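PDB 2RKV: trichothecene 3-O-acetyltransferase from Gibberella zeae, which transfers an acetyl group from acetyl coenzyme A to the C3 hydroxyl of trichothecene mycotoxins such as deoxynivalenol and T-2 toxin. Local coordinates for residues 84-98 with 138-150. Sequence-based numbering, arbitrary orientation. Where two conformers were deposited one is given.
Sequences VVVKDLRDDPSAPTI and LLQLNFIKGGLIL
With CG1 of V86 anti to its N (chi1 -179°) and CG of F143 anti to its carbonyl carbon (chi1 -48°), the two side chains cross at a slant, and V86 CG1 comes within 3.4 Å of F143 CZ. Nearer the base of the ring, CB and OD1 of D88 approach F143 CD2. The D88 carboxylate is gripped side-on by R90 in a salt bridge: NE gives OD1 a nearly straight bond of 2.8 Å and NH2 bonds OD2, while R90 N reaches OD1 from the other face, closing an Asx turn. Held this way, the guanidinium lies alongside F143, its plane almost perpendicular (89°) to the ring.

On the opposite sheet face, Q140 runs alongside V85, and its NE2 donates in plane to a lone pair of N142 OD1 at 2.9 Å; in one of its two conformers, K87 runs CG, CD and CE across Q140 NE2 and bonds I115 O through NZ. Strands 84-88 and 138-144 pair in parallel register through alternating backbone bonds, from V85 N-L139 O (2.9 Å) to L89 N-F143 O.

Further on, I98 N returns to K145 O (2.9 Å), and a water joins L89 O, P96 O and K145 N. I98 packs CB and CG2 against the carbonyls of K145 and G146 in the type II hairpin turn.

Strand 83-88 forms one edge of the mixed five-stranded sheet in the N-terminal part of this BAHD-superfamily acyltransferase; Y35 of helix 35-52 stacks on F143, helix 113-116 covers L89 and I149 on the other face, and L26 of strand 20-28 meets I98 and I144.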
loop_
_atom_site.group_PDB
_atom_site.type_symbol
_atom_site.label_atom_id
_atom_site.label_comp_id
_atom_site.label_asym_id
_atom_site.label_seq_id
_atom_site.Cartn_x
_atom_site.Cartn_y
_atom_site.Cartn_z
ATOM N N VAL A 84 20.638 -0.914 5.199
ATOM C CA VAL A 84 19.953 -0.527 6.435
ATOM C C VAL A 84 20.654 0.682 7.051
ATOM O O VAL A 84 21.884 0.753 7.092
ATOM C CB VAL A 84 19.794 -1.704 7.458
ATOM C CG1 VAL A 84 21.132 -2.160 8.007
ATOM C CG2 VAL A 84 18.836 -1.315 8.605
ATOM N N VAL A 85 19.851 1.647 7.473
ATOM C CA VAL A 85 20.329 2.827 8.179
ATOM C C VAL A 85 19.934 2.618 9.633
ATOM O O VAL A 85 18.804 2.226 9.920
ATOM C CB VAL A 85 19.647 4.122 7.635
ATOM C CG1 VAL A 85 19.925 5.334 8.542
ATOM C CG2 VAL A 85 20.104 4.414 6.211
ATOM N N VAL A 86 20.867 2.881 10.544
ATOM C CA VAL A 86 20.586 2.843 11.972
ATOM C C VAL A 86 20.589 4.280 12.480
ATOM O O VAL A 86 21.561 5.016 12.256
ATOM C CB VAL A 86 21.619 1.976 12.736
ATOM C CG1 VAL A 86 21.294 1.928 14.231
ATOM C CG2 VAL A 86 21.672 0.559 12.140
ATOM N N LYS A 87 19.484 4.672 13.112
ATOM C CA LYS A 87 19.296 6.012 13.657
ATOM C C LYS A 87 18.995 5.941 15.149
ATOM O O LYS A 87 18.028 5.289 15.551
ATOM C CB LYS A 87 18.108 6.686 12.975
ATOM C CG LYS A 87 18.436 7.753 11.958
ATOM C CD LYS A 87 17.391 8.840 12.085
ATOM C CE LYS A 87 17.283 9.712 10.856
ATOM N NZ LYS A 87 16.274 10.753 11.134
ATOM N N ASP A 88 19.805 6.617 15.965
ATOM C CA ASP A 88 19.553 6.662 17.408
ATOM C C ASP A 88 18.802 7.933 17.798
ATOM O O ASP A 88 19.389 9.019 17.842
ATOM C CB ASP A 88 20.855 6.542 18.220
ATOM C CG ASP A 88 20.606 6.562 19.733
ATOM O OD1 ASP A 88 19.429 6.423 20.169
ATOM O OD2 ASP A 88 21.592 6.693 20.496
ATOM N N LEU A 89 17.516 7.779 18.112
ATOM C CA LEU A 89 16.637 8.917 18.410
ATOM C C LEU A 89 16.273 9.006 19.888
ATOM O O LEU A 89 15.407 9.792 20.269
ATOM C CB LEU A 89 15.355 8.843 17.562
ATOM C CG LEU A 89 15.523 8.741 16.044
ATOM C CD1 LEU A 89 14.179 8.399 15.366
ATOM C CD2 LEU A 89 16.124 9.995 15.470
ATOM N N ARG A 90 16.941 8.204 20.720
ATOM C CA ARG A 90 16.630 8.142 22.152
ATOM C C ARG A 90 16.738 9.495 22.845
ATOM O O ARG A 90 15.975 9.781 23.776
ATOM C CB ARG A 90 17.517 7.128 22.876
ATOM C CG ARG A 90 17.199 5.673 22.542
ATOM C CD ARG A 90 18.219 4.736 23.147
ATOM N NE ARG A 90 19.522 4.907 22.511
ATOM C CZ ARG A 90 20.649 4.342 22.929
ATOM N NH1 ARG A 90 20.649 3.559 24.002
ATOM N NH2 ARG A 90 21.777 4.572 22.271
ATOM N N ASP A 91 17.690 10.308 22.395
ATOM C CA ASP A 91 17.962 11.603 23.030
ATOM C C ASP A 91 17.563 12.792 22.174
ATOM O O ASP A 91 17.974 13.926 22.450
ATOM C CB ASP A 91 19.438 11.692 23.446
ATOM C CG ASP A 91 19.766 10.777 24.595
ATOM O OD1 ASP A 91 18.826 10.363 25.319
ATOM O OD2 ASP A 91 20.960 10.456 24.778
ATOM N N ASP A 92 16.761 12.530 21.141
ATOM C CA ASP A 92 16.302 13.575 20.226
ATOM C C ASP A 92 14.938 14.058 20.707
ATOM O O ASP A 92 13.973 13.299 20.653
ATOM C CB ASP A 92 16.204 13.025 18.798
ATOM C CG ASP A 92 15.861 14.104 17.762
ATOM O OD1 ASP A 92 15.176 15.093 18.101
ATOM O OD2 ASP A 92 16.280 13.940 16.598
ATOM N N PRO A 93 14.851 15.320 21.174
ATOM C CA PRO A 93 13.596 15.808 21.764
ATOM C C PRO A 93 12.451 15.904 20.746
ATOM O O PRO A 93 11.287 16.002 21.138
ATOM C CB PRO A 93 13.971 17.197 22.313
ATOM C CG PRO A 93 15.187 17.607 21.539
ATOM C CD PRO A 93 15.916 16.343 21.186
ATOM N N SER A 94 12.777 15.864 19.457
ATOM C CA SER A 94 11.760 15.933 18.402
ATOM C C SER A 94 11.234 14.557 17.983
ATOM O O SER A 94 10.252 14.463 17.234
ATOM C CB SER A 94 12.298 16.693 17.185
ATOM O OG SER A 94 13.241 15.916 16.469
ATOM N N ALA A 95 11.878 13.497 18.469
ATOM C CA ALA A 95 11.522 12.122 18.096
ATOM C C ALA A 95 10.392 11.576 18.976
ATOM O O ALA A 95 10.195 12.048 20.100
ATOM C CB ALA A 95 12.759 11.212 18.181
ATOM N N PRO A 96 9.643 10.573 18.474
ATOM C CA PRO A 96 8.677 9.929 19.363
ATOM C C PRO A 96 9.334 9.065 20.433
ATOM O O PRO A 96 10.515 8.717 20.323
ATOM C CB PRO A 96 7.849 9.051 18.410
ATOM C CG PRO A 96 8.764 8.748 17.291
ATOM C CD PRO A 96 9.607 9.998 17.114
ATOM N N THR A 97 8.557 8.729 21.455
ATOM C CA THR A 97 8.979 7.835 22.532
ATOM C C THR A 97 7.923 6.745 22.637
ATOM O O THR A 97 6.791 6.946 22.188
ATOM C CB THR A 97 9.028 8.570 23.885
ATOM O OG1 THR A 97 7.720 9.068 24.202
ATOM C CG2 THR A 97 10.018 9.740 23.837
ATOM N N ILE A 98 8.266 5.616 23.255
ATOM C CA ILE A 98 7.295 4.525 23.419
ATOM C C ILE A 98 6.072 5.000 24.211
ATOM O O ILE A 98 4.933 4.687 23.854
ATOM C CB ILE A 98 7.919 3.226 24.039
ATOM C CG1 ILE A 98 6.994 2.020 23.822
ATOM C CG2 ILE A 98 8.222 3.375 25.520
ATOM C CD1 ILE A 98 6.874 1.579 22.407
ATOM N N LEU A 138 14.849 -0.787 1.048
ATOM C CA LEU A 138 15.672 -0.017 1.972
ATOM C C LEU A 138 15.094 -0.173 3.365
ATOM O O LEU A 138 13.875 -0.235 3.522
ATOM C CB LEU A 138 15.696 1.467 1.593
ATOM C CG LEU A 138 16.397 1.878 0.295
ATOM C CD1 LEU A 138 16.050 3.312 -0.061
ATOM C CD2 LEU A 138 17.910 1.725 0.411
ATOM N N LEU A 139 15.965 -0.236 4.372
ATOM C CA LEU A 139 15.529 -0.458 5.759
ATOM C C LEU A 139 16.078 0.621 6.694
ATOM O O LEU A 139 17.139 1.183 6.445
ATOM C CB LEU A 139 15.993 -1.840 6.219
ATOM C CG LEU A 139 15.422 -2.884 5.245
ATOM C CD1 LEU A 139 16.515 -3.535 4.391
ATOM C CD2 LEU A 139 14.492 -3.877 5.915
ATOM N N GLN A 140 15.342 0.909 7.764
ATOM C CA GLN A 140 15.825 1.810 8.802
ATOM C C GLN A 140 15.441 1.260 10.167
ATOM O O GLN A 140 14.280 0.898 10.402
ATOM C CB GLN A 140 15.287 3.233 8.601
ATOM C CG GLN A 140 15.895 4.271 9.566
ATOM C CD GLN A 140 15.925 5.664 8.976
ATOM O OE1 GLN A 140 16.343 5.852 7.835
ATOM N NE2 GLN A 140 15.486 6.654 9.758
ATOM N N LEU A 141 16.440 1.157 11.043
ATOM C CA LEU A 141 16.224 0.798 12.440
ATOM C C LEU A 141 16.351 2.078 13.245
ATOM O O LEU A 141 17.412 2.683 13.252
ATOM C CB LEU A 141 17.283 -0.198 12.926
ATOM C CG LEU A 141 17.205 -1.616 12.353
ATOM C CD1 LEU A 141 18.441 -2.442 12.746
ATOM C CD2 LEU A 141 15.927 -2.316 12.796
ATOM N N ASN A 142 15.271 2.471 13.914
ATOM C CA ASN A 142 15.251 3.696 14.712
ATOM C C ASN A 142 15.161 3.342 16.186
ATOM O O ASN A 142 14.172 2.741 16.616
ATOM C CB ASN A 142 14.043 4.560 14.335
ATOM C CG ASN A 142 13.991 4.886 12.860
ATOM O OD1 ASN A 142 14.652 5.818 12.393
ATOM N ND2 ASN A 142 13.190 4.121 12.106
ATOM N N PHE A 143 16.182 3.699 16.967
ATOM C CA PHE A 143 16.091 3.538 18.416
ATOM C C PHE A 143 15.302 4.712 18.980
ATOM O O PHE A 143 15.667 5.863 18.756
ATOM C CB PHE A 143 17.463 3.540 19.119
ATOM C CG PHE A 143 18.502 2.645 18.501
ATOM C CD1 PHE A 143 18.173 1.536 17.719
ATOM C CD2 PHE A 143 19.837 2.912 18.747
ATOM C CE1 PHE A 143 19.167 0.725 17.182
ATOM C CE2 PHE A 143 20.838 2.109 18.221
ATOM C CZ PHE A 143 20.502 1.017 17.427
ATOM N N ILE A 144 14.223 4.433 19.702
ATOM C CA ILE A 144 13.509 5.493 20.412
ATOM C C ILE A 144 13.471 5.150 21.900
ATOM O O ILE A 144 13.743 4.004 22.295
ATOM C CB ILE A 144 12.073 5.703 19.861
ATOM C CG1 ILE A 144 11.188 4.488 20.193
ATOM C CG2 ILE A 144 12.115 6.024 18.351
ATOM C CD1 ILE A 144 9.688 4.705 19.911
ATOM N N LYS A 145 13.156 6.135 22.735
ATOM C CA LYS A 145 13.090 5.869 24.161
ATOM C C LYS A 145 12.118 4.714 24.396
ATOM O O LYS A 145 10.935 4.803 24.039
ATOM C CB LYS A 145 12.666 7.112 24.939
ATOM C CG LYS A 145 12.599 6.874 26.440
ATOM C CD LYS A 145 12.237 8.145 27.190
ATOM C CE LYS A 145 12.137 7.864 28.685
ATOM N NZ LYS A 145 11.847 9.107 29.462
ATOM N N GLY A 146 12.643 3.625 24.951
ATOM C CA GLY A 146 11.849 2.455 25.297
ATOM C C GLY A 146 11.391 1.602 24.126
ATOM O O GLY A 146 10.539 0.718 24.291
ATOM N N GLY A 147 11.957 1.827 22.943
ATOM C CA GLY A 147 11.441 1.131 21.768
ATOM C C GLY A 147 12.333 1.060 20.549
ATOM O O GLY A 147 13.482 1.528 20.548
ATOM N N LEU A 148 11.785 0.449 19.506
ATOM C CA LEU A 148 12.454 0.333 18.222
ATOM C C LEU A 148 11.399 0.515 17.145
ATOM O O LEU A 148 10.321 -0.085 17.231
ATOM C CB LEU A 148 13.088 -1.058 18.088
ATOM C CG LEU A 148 13.672 -1.447 16.729
ATOM C CD1 LEU A 148 15.023 -0.778 16.531
ATOM C CD2 LEU A 148 13.791 -2.971 16.614
ATOM N N ILE A 149 11.692 1.343 16.148
ATOM C CA ILE A 149 10.836 1.424 14.963
ATOM C C ILE A 149 11.614 0.889 13.778
ATOM O O ILE A 149 12.656 1.440 13.414
ATOM C CB ILE A 149 10.349 2.874 14.666
ATOM C CG1 ILE A 149 9.517 3.410 15.833
ATOM C CG2 ILE A 149 9.554 2.919 13.340
ATOM C CD1 ILE A 149 9.255 4.906 15.749
ATOM N N LEU A 150 11.103 -0.191 13.193
ATOM C CA LEU A 150 11.679 -0.752 11.983
ATOM C C LEU A 150 10.861 -0.258 10.805
ATOM O O LEU A 150 9.654 -0.475 10.764
ATOM C CB LEU A 150 11.646 -2.284 12.025
ATOM C CG LEU A 150 11.916 -3.006 10.693
ATOM C CD1 LEU A 150 13.298 -2.662 10.126
ATOM C CD2 LEU A 150 11.752 -4.509 10.835
HETATM O O HOH W 1 13.018 8.812 21.508
#